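Local structure of ancestral D-type dye decolorizing peroxidase (Geotrichum candidum, 7ANV) at residues 82-86 / 87-91; 346-349 / 350-354; 269-272 / 273-277. The protein probably uses a bound haem and hydrogen peroxide to oxidise dyes and other reducing substrates, as in other dye-decolorizing peroxidases. All blocks are in the same frame, centred on the assembly; numbering follows the deposited sequence.

How the contacts relate
Along the chain contact 1 comes first, contact 3 second and contact 2 last. Contact 1 joins strand 78-84, which pairs with 142-148 and meets strand 466-476 of the second sheet through a backbone bond of Phe84, to helix 86-92, within the DyP alpha+beta barrel domain. Contact 3 is a surface turn between helices 258-267 and 279-291, and contact 2 fills part of the loop between helices 342-346 and 357-361, where it reaches the haem. Contacts 1 and 3 have centres about 54 Å apart, on opposite sides of the chain's centre; the centre of contact 2 is about 34 Å from that of contact 1 and about 30 Å from that of contact 3. None touches another, and contact 2 alone borders the haem.

Contact 1. Residues 82-86 / 87-91; sequences IAFSH and AGLKK
An N-cap at the first turn of helix 86-92 joins Ser85 to Gly88, just after strand 78-84. The hydroxyl of Ser85 lies between its own backbone N and carbonyl carbon (chi1 69°), which brings OG to 3.2 Å from Gly88 N; the N-H points to it at 151°. Ser85 O takes the next amide, Leu89 N, at 3.1 Å and nearly end-on to the carbonyl, while its second approach, from Gly88 N, is weak. One residue on, Lys90 N binds His86 O at 2.9 Å, the next i to i+4 bond of the helix. This strand-to-helix corner belongs to the ferredoxin-like alpha+beta fold of the DyP family, and strand 78-84 pairs with strand 142-148 beside it. Ser85 OG also hydrogen-bonds Ile140 O, tying the cap to the chain just before that neighbouring strand. With an alanine in place of Ser85, OG is gone, and the Gly88 amide would probably lose its capping acceptor and Ile140 O its hydroxyl partner. On the buried side, methyl CD2 of Leu89 packs against CB of Phe84 at 3.8 Å, and CG of Leu89 rests 3.6 Å from Ser85 O. The Phe84 ring meets that of Phe486 in helix 479-486. With CG of His86 anti to the backbone N (chi1 167°), ND1 hydrogen-bonds Asp96, and the extended Lys90 chain carries its amine outward.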
loop_
_atom_site.group_PDB
_atom_site.type_symbol
_atom_site.label_atom_id
_atom_site.label_comp_id
_atom_site.label_asym_id
_atom_site.label_seq_id
_atom_site.Cartn_x
_atom_site.Cartn_y
_atom_site.Cartn_z
ATOM N N ILE A 82 5.090 5.884 -15.135
ATOM C CA ILE A 82 3.768 6.184 -15.716
ATOM C C ILE A 82 2.923 4.918 -15.734
ATOM O O ILE A 82 3.431 3.826 -16.050
ATOM C CB ILE A 82 3.903 6.815 -17.114
ATOM C CG1 ILE A 82 2.557 7.351 -17.598
ATOM C CG2 ILE A 82 4.571 5.851 -18.114
ATOM C CD1 ILE A 82 2.633 8.217 -18.827
ATOM N N ALA A 83 1.619 5.101 -15.504
ATOM C CA ALA A 83 0.673 3.973 -15.468
ATOM C C ALA A 83 -0.641 4.459 -16.075
ATOM O O ALA A 83 -0.960 5.649 -15.973
ATOM C CB ALA A 83 0.498 3.412 -14.077
ATOM N N PHE A 84 -1.406 3.516 -16.596
ATOM C CA PHE A 84 -2.634 3.767 -17.383
ATOM C C PHE A 84 -3.785 3.024 -16.729
ATOM O O PHE A 84 -3.647 1.852 -16.384
ATOM C CB PHE A 84 -2.435 3.320 -18.833
ATOM C CG PHE A 84 -1.412 4.143 -19.545
ATOM C CD1 PHE A 84 -1.756 5.319 -20.161
ATOM C CD2 PHE A 84 -0.082 3.742 -19.571
ATOM C CE1 PHE A 84 -0.803 6.095 -20.790
ATOM C CE2 PHE A 84 0.873 4.551 -20.160
ATOM C CZ PHE A 84 0.502 5.700 -20.798
ATOM N N SER A 85 -4.950 3.670 -16.669
ATOM C CA SER A 85 -6.218 3.001 -16.278
ATOM C C SER A 85 -6.780 2.294 -17.513
ATOM O O SER A 85 -6.395 2.653 -18.668
ATOM C CB SER A 85 -7.186 4.032 -15.731
ATOM O OG SER A 85 -7.598 4.868 -16.795
ATOM N N HIS A 86 -7.765 1.412 -17.317
ATOM C CA HIS A 86 -8.527 0.839 -18.455
ATOM C C HIS A 86 -9.095 1.970 -19.337
ATOM O O HIS A 86 -9.038 1.825 -20.598
ATOM C CB HIS A 86 -9.598 -0.132 -17.945
ATOM C CG HIS A 86 -10.561 -0.463 -19.033
ATOM N ND1 HIS A 86 -10.232 -1.311 -20.053
ATOM C CD2 HIS A 86 -11.802 -0.023 -19.290
ATOM C CE1 HIS A 86 -11.248 -1.414 -20.876
ATOM N NE2 HIS A 86 -12.209 -0.612 -20.456
ATOM N N ALA A 87 -9.682 3.033 -18.751
ATOM C CA ALA A 87 -10.257 4.187 -19.498
ATOM C C ALA A 87 -9.181 4.832 -20.402
ATOM O O ALA A 87 -9.481 5.191 -21.554
ATOM C CB ALA A 87 -10.837 5.206 -18.534
ATOM N N GLY A 88 -7.928 4.884 -19.933
ATOM C CA GLY A 88 -6.803 5.414 -20.725
ATOM C C GLY A 88 -6.470 4.510 -21.891
ATOM O O GLY A 88 -6.261 5.030 -22.979
ATOM N N LEU A 89 -6.412 3.189 -21.686
ATOM C CA LEU A 89 -6.096 2.232 -22.776
ATOM C C LEU A 89 -7.206 2.346 -23.807
ATOM O O LEU A 89 -6.923 2.294 -25.012
ATOM C CB LEU A 89 -6.014 0.796 -22.242
ATOM C CG LEU A 89 -4.926 0.546 -21.193
ATOM C CD1 LEU A 89 -4.798 -0.933 -20.855
ATOM C CD2 LEU A 89 -3.592 1.104 -21.629
ATOM N N LYS A 90 -8.451 2.453 -23.349
ATOM C CA LYS A 90 -9.583 2.550 -24.318
ATOM C C LYS A 90 -9.391 3.804 -25.175
ATOM O O LYS A 90 -9.518 3.733 -26.418
ATOM C CB LYS A 90 -10.918 2.629 -23.594
ATOM C CG LYS A 90 -12.119 2.585 -24.520
ATOM C CD LYS A 90 -13.430 2.634 -23.769
ATOM C CE LYS A 90 -14.617 2.840 -24.687
ATOM N NZ LYS A 90 -15.885 2.656 -23.940
ATOM N N LYS A 91 -9.132 4.933 -24.528
ATOM C CA LYS A 91 -8.913 6.217 -25.211
ATOM C C LYS A 91 -7.824 6.075 -26.283
ATOM O O LYS A 91 -7.964 6.691 -27.368
ATOM C CB LYS A 91 -8.555 7.296 -24.196
ATOM C CG LYS A 91 -8.370 8.665 -24.834
ATOM C CD LYS A 91 -9.651 9.258 -25.386
ATOM C CE LYS A 91 -9.380 10.478 -26.240
ATOM N NZ LYS A 91 -10.627 11.224 -26.496
#

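Contact 2. Residues 346-349 / 350-354; sequences TNPR and ADLED. With HEM (protoporphyrin IX containing Fe), chain B.
Pro348 packs against Leu352 round a tight turn, its CB 3.9 Å from Leu352 CG, and Trp412 of helix 405-413 touches both side chains. Two bonds grip Arg349 O: Leu352 N comes from above the carbonyl plane at 3.1 Å, and Glu353 N lies nearer that plane at 3.0 Å. Glu353 also lays its CG and carboxylate along this carbonyl. Asp351 N binds Pro348 O, while the Asp351 carboxylate turns to a salt bridge with Arg344. The outer side is looser: Glu353 has a long, weak ion pair with Arg322 and is followed by the exposed, poorly ordered Asp354. Toward the haem the fit is close again. With CG of Asn347 anti to the backbone N (chi1 180°), ND2 reaches propionate O2D at 3.0 Å, and OD1 accepts from Arg349 N in an Asx turn. Arg349, extended from CG to NE, meets the other oxygen, O1D, in the guanidinium plane, with NH2 at 2.9 Å and the N-H directed at 166°. Asn319 and Phe321 hold the guanidinium from other directions. One haem propionate is thus bound at both oxygens by two side chains of one Asx turn, two residues apart, and the arginine probably helps to stabilise its negative charge.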
loop_
_atom_site.group_PDB
_atom_site.type_symbol
_atom_site.label_atom_id
_atom_site.label_comp_id
_atom_site.label_asym_id
_atom_site.label_seq_id
_atom_site.Cartn_x
_atom_site.Cartn_y
_atom_site.Cartn_z
ATOM N N THR A 346 -2.884 -8.876 6.802
ATOM C CA THR A 346 -2.443 -8.567 5.422
ATOM C C THR A 346 -1.365 -9.546 4.937
ATOM O O THR A 346 -1.267 -9.722 3.723
ATOM C CB THR A 346 -2.025 -7.103 5.288
ATOM O OG1 THR A 346 -0.902 -6.916 6.130
ATOM C CG2 THR A 346 -3.175 -6.204 5.669
ATOM N N ASN A 347 -0.640 -10.164 5.856
ATOM C CA ASN A 347 0.315 -11.267 5.578
ATOM C C ASN A 347 0.153 -12.319 6.670
ATOM O O ASN A 347 0.787 -12.217 7.725
ATOM C CB ASN A 347 1.757 -10.756 5.507
ATOM C CG ASN A 347 2.699 -11.897 5.231
ATOM O OD1 ASN A 347 2.286 -13.068 5.074
ATOM N ND2 ASN A 347 3.962 -11.597 5.283
ATOM N N PRO A 348 -0.769 -13.285 6.482
ATOM C CA PRO A 348 -1.119 -14.274 7.521
ATOM C C PRO A 348 0.006 -15.242 7.919
ATOM O O PRO A 348 -0.131 -15.891 8.978
ATOM C CB PRO A 348 -2.292 -15.041 6.918
ATOM C CG PRO A 348 -2.900 -14.027 5.964
ATOM C CD PRO A 348 -1.707 -13.337 5.343
ATOM N N ARG A 349 1.106 -15.283 7.155
ATOM C CA ARG A 349 2.276 -16.154 7.479
ATOM C C ARG A 349 1.754 -17.557 7.792
ATOM O O ARG A 349 0.993 -18.118 6.955
ATOM C CB ARG A 349 3.132 -15.478 8.558
ATOM C CG ARG A 349 3.650 -14.102 8.163
ATOM C CD ARG A 349 4.674 -13.495 9.145
ATOM N NE ARG A 349 4.918 -12.127 8.731
ATOM C CZ ARG A 349 6.091 -11.551 8.567
ATOM N NH1 ARG A 349 7.200 -12.172 8.936
ATOM N NH2 ARG A 349 6.131 -10.294 8.134
ATOM N N ALA A 350 2.099 -18.148 8.946
ATOM C CA ALA A 350 1.779 -19.563 9.224
ATOM C C ALA A 350 0.268 -19.766 9.391
ATOM O O ALA A 350 -0.159 -20.897 9.382
ATOM C CB ALA A 350 2.531 -20.073 10.426
ATOM N N ASP A 351 -0.540 -18.722 9.583
ATOM C CA ASP A 351 -2.013 -18.885 9.651
ATOM C C ASP A 351 -2.548 -19.557 8.381
ATOM O O ASP A 351 -3.661 -20.166 8.451
ATOM C CB ASP A 351 -2.730 -17.561 9.885
ATOM C CG ASP A 351 -2.492 -16.951 11.247
ATOM O OD1 ASP A 351 -1.825 -17.598 12.063
ATOM O OD2 ASP A 351 -2.937 -15.776 11.458
ATOM N N LEU A 352 -1.813 -19.463 7.284
ATOM C CA LEU A 352 -2.216 -20.143 6.039
ATOM C C LEU A 352 -1.101 -21.056 5.558
ATOM O O LEU A 352 -1.446 -22.048 4.967
ATOM C CB LEU A 352 -2.505 -19.130 4.939
ATOM C CG LEU A 352 -3.733 -18.268 5.178
ATOM C CD1 LEU A 352 -3.995 -17.405 3.983
ATOM C CD2 LEU A 352 -4.959 -19.096 5.507
ATOM N N GLU A 353 0.167 -20.785 5.904
ATOM C CA GLU A 353 1.357 -21.536 5.388
ATOM C C GLU A 353 1.314 -22.912 6.064
ATOM O O GLU A 353 1.828 -23.086 7.169
ATOM C CB GLU A 353 2.697 -20.806 5.603
ATOM C CG GLU A 353 2.884 -19.461 4.905
ATOM C CD GLU A 353 4.051 -18.606 5.416
ATOM O OE1 GLU A 353 4.658 -18.955 6.472
ATOM O OE2 GLU A 353 4.359 -17.582 4.761
ATOM N N ASP A 354 0.562 -23.764 5.361
ATOM C CA ASP A 354 0.036 -25.143 5.503
ATOM C C ASP A 354 -0.483 -25.487 4.099
ATOM O O ASP A 354 -0.426 -26.659 3.710
ATOM C CB ASP A 354 -1.091 -25.124 6.524
ATOM C CG ASP A 354 -1.300 -26.433 7.258
ATOM O OD1 ASP A 354 -2.125 -27.210 6.796
ATOM O OD2 ASP A 354 -0.669 -26.637 8.310
HETATM C CHA HEM B . 2.239 -3.362 6.744
HETATM C CHB HEM B . 0.215 0.784 8.222
HETATM C CHC HEM B . -3.062 0.429 4.591
HETATM C CHD HEM B . -1.230 -3.906 3.433
HETATM C C1A HEM B . 1.968 -2.197 7.438
HETATM C C2A HEM B . 2.722 -1.718 8.537
HETATM C C3A HEM B . 2.150 -0.564 8.970
HETATM C C4A HEM B . 1.045 -0.303 8.112
HETATM C CMA HEM B . 2.616 0.325 10.111
HETATM C CAA HEM B . 3.915 -2.407 9.191
HETATM C CBA HEM B . 5.238 -2.251 8.461
HETATM C CGA HEM B . 5.668 -3.469 7.695
HETATM O O1A HEM B . 5.514 -4.645 8.071
HETATM O O2A HEM B . 6.229 -3.284 6.663
HETATM C C1B HEM B . -0.856 1.036 7.343
HETATM C C2B HEM B . -1.670 2.212 7.401
HETATM C C3B HEM B . -2.576 2.143 6.385
HETATM C C4B HEM B . -2.300 0.864 5.675
HETATM C CMB HEM B . -1.560 3.328 8.403
HETATM C CAB HEM B . -3.621 3.100 5.950
HETATM C CBB HEM B . -3.621 4.430 6.218
HETATM C C1C HEM B . -2.872 -0.811 3.961
HETATM C C2C HEM B . -3.668 -1.353 2.939
HETATM C C3C HEM B . -3.149 -2.602 2.647
HETATM C C4C HEM B . -2.024 -2.800 3.492
HETATM C CMC HEM B . -4.867 -0.669 2.300
HETATM C CAC HEM B . -3.585 -3.622 1.691
HETATM C CBC HEM B . -4.829 -3.696 1.238
HETATM C C1D HEM B . -0.091 -4.050 4.226
HETATM C C2D HEM B . 0.785 -5.220 4.047
HETATM C C3D HEM B . 1.740 -5.066 4.989
HETATM C C4D HEM B . 1.436 -3.816 5.720
HETATM C CMD HEM B . 0.703 -6.374 3.053
HETATM C CAD HEM B . 2.908 -5.996 5.240
HETATM C CBD HEM B . 2.540 -7.196 6.129
HETATM C CGD HEM B . 3.678 -8.166 6.244
HETATM O O1D HEM B . 3.946 -8.568 7.405
HETATM O O2D HEM B . 4.292 -8.592 5.232
HETATM N NA HEM B . 0.933 -1.309 7.172
HETATM N NB HEM B . -1.254 0.287 6.303
HETATM N NC HEM B . -1.900 -1.716 4.327
HETATM N ND HEM B . 0.291 -3.250 5.250
HETATM FE FE HEM B . -0.470 -1.569 5.809
#

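Contact 3. Residues 269-272 / 273-277; sequences PIKL and PGNNL
Leu272 meets Pro273 where the chain bends: CD of the proline ring sits 3.5 Å from Leu272 CB, a tight fit between adjoining residues. Pro273 opens the corner with an extended backbone, and its ring also touches Asn452. Gly274 comes next at phi 99°, where a side chain would jam against the carbonyl oxygen of Pro273, so that this position itself calls for glycine. Asn275 then closes the turn, its N 2.9 Å from Leu272 O, the donor tilted 24° from the carbonyl plane. Together Leu272 to Asn275 form a type II beta turn, with Pro and Gly at the two central positions; it lies on the surface in the connection between helices 258-267 and 279-291. The Asn275 side chain brings OD1 no closer than 4.5 Å to Lys271 CG, a slight touch at the solvent side. Past Asn276, Leu277 folds back over the loop; its CG stands anti to its carbonyl carbon (chi1 -64°), and its CD1 packs 4.0 Å from both Leu272 CD1 and Ile270 O. A water accepts from Leu277 N at 3.1 Å and from Leu272 N at 2.8 Å, bridging the two arms of the loop. Ile270 turns its far end the other way, onto Leu285, Leu286 and Arg289 of helix 279-291.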
loop_
_atom_site.group_PDB
_atom_site.type_symbol
_atom_site.label_atom_id
_atom_site.label_comp_id
_atom_site.label_asym_id
_atom_site.label_seq_id
_atom_site.Cartn_x
_atom_site.Cartn_y
_atom_site.Cartn_z
ATOM N N PRO A 269 -6.452 1.613 27.581
ATOM C CA PRO A 269 -5.185 0.960 27.943
ATOM C C PRO A 269 -5.435 -0.492 28.383
ATOM O O PRO A 269 -6.404 -0.768 29.134
ATOM C CB PRO A 269 -4.690 1.800 29.130
ATOM C CG PRO A 269 -5.982 2.338 29.741
ATOM C CD PRO A 269 -6.829 2.686 28.524
ATOM N N ILE A 270 -4.567 -1.385 27.943
ATOM C CA ILE A 270 -4.524 -2.785 28.433
ATOM C C ILE A 270 -4.017 -2.766 29.878
ATOM O O ILE A 270 -2.984 -2.124 30.157
ATOM C CB ILE A 270 -3.670 -3.668 27.512
ATOM C CG1 ILE A 270 -4.300 -3.750 26.134
ATOM C CG2 ILE A 270 -3.483 -5.051 28.118
ATOM C CD1 ILE A 270 -3.338 -4.163 25.054
ATOM N N LYS A 271 -4.760 -3.419 30.753
ATOM C CA LYS A 271 -4.320 -3.750 32.129
ATOM C C LYS A 271 -4.042 -5.246 32.232
ATOM O O LYS A 271 -4.973 -6.053 32.142
ATOM C CB LYS A 271 -5.379 -3.332 33.145
ATOM C CG LYS A 271 -5.776 -1.874 33.024
ATOM C CD LYS A 271 -7.047 -1.493 33.759
ATOM C CE LYS A 271 -7.712 -0.323 33.057
ATOM N NZ LYS A 271 -8.870 0.196 33.826
ATOM N N LEU A 272 -2.778 -5.593 32.374
ATOM C CA LEU A 272 -2.312 -6.985 32.518
ATOM C C LEU A 272 -2.471 -7.383 33.969
ATOM O O LEU A 272 -2.547 -6.517 34.843
ATOM C CB LEU A 272 -0.855 -7.077 32.093
ATOM C CG LEU A 272 -0.522 -6.708 30.654
ATOM C CD1 LEU A 272 0.961 -6.875 30.440
ATOM C CD2 LEU A 272 -1.298 -7.555 29.678
ATOM N N PRO A 273 -2.584 -8.698 34.271
ATOM C CA PRO A 273 -2.630 -9.150 35.647
ATOM C C PRO A 273 -1.494 -8.537 36.479
ATOM O O PRO A 273 -0.358 -8.472 36.047
ATOM C CB PRO A 273 -2.469 -10.673 35.540
ATOM C CG PRO A 273 -3.015 -10.990 34.161
ATOM C CD PRO A 273 -2.595 -9.807 33.302
ATOM N N GLY A 274 -1.842 -8.073 37.655
ATOM C CA GLY A 274 -0.900 -7.415 38.567
ATOM C C GLY A 274 -1.009 -5.911 38.471
ATOM O O GLY A 274 -0.582 -5.232 39.416
ATOM N N ASN A 275 -1.581 -5.392 37.382
ATOM C CA ASN A 275 -1.832 -3.937 37.244
ATOM C C ASN A 275 -0.501 -3.175 37.328
ATOM O O ASN A 275 -0.485 -2.062 37.882
ATOM C CB ASN A 275 -2.843 -3.431 38.280
ATOM C CG ASN A 275 -3.337 -2.028 37.962
ATOM O OD1 ASN A 275 -3.435 -1.641 36.804
ATOM N ND2 ASN A 275 -3.673 -1.255 38.984
ATOM N N ASN A 276 0.563 -3.683 36.712
ATOM C CA ASN A 276 1.897 -3.043 36.736
ATOM C C ASN A 276 2.004 -1.916 35.693
ATOM O O ASN A 276 2.726 -0.959 35.983
ATOM C CB ASN A 276 2.997 -4.058 36.470
ATOM C CG ASN A 276 3.084 -5.119 37.547
ATOM O OD1 ASN A 276 2.772 -4.899 38.726
ATOM N ND2 ASN A 276 3.518 -6.300 37.147
ATOM N N LEU A 277 1.399 -2.055 34.509
ATOM C CA LEU A 277 1.530 -1.044 33.431
ATOM C C LEU A 277 0.886 0.259 33.880
ATOM O O LEU A 277 -0.244 0.244 34.378
ATOM C CB LEU A 277 0.853 -1.500 32.141
ATOM C CG LEU A 277 1.458 -2.734 31.497
ATOM C CD1 LEU A 277 0.959 -2.919 30.084
ATOM C CD2 LEU A 277 2.950 -2.642 31.499
HETATM O O HOH W 1 -0.847 -4.054 33.726
#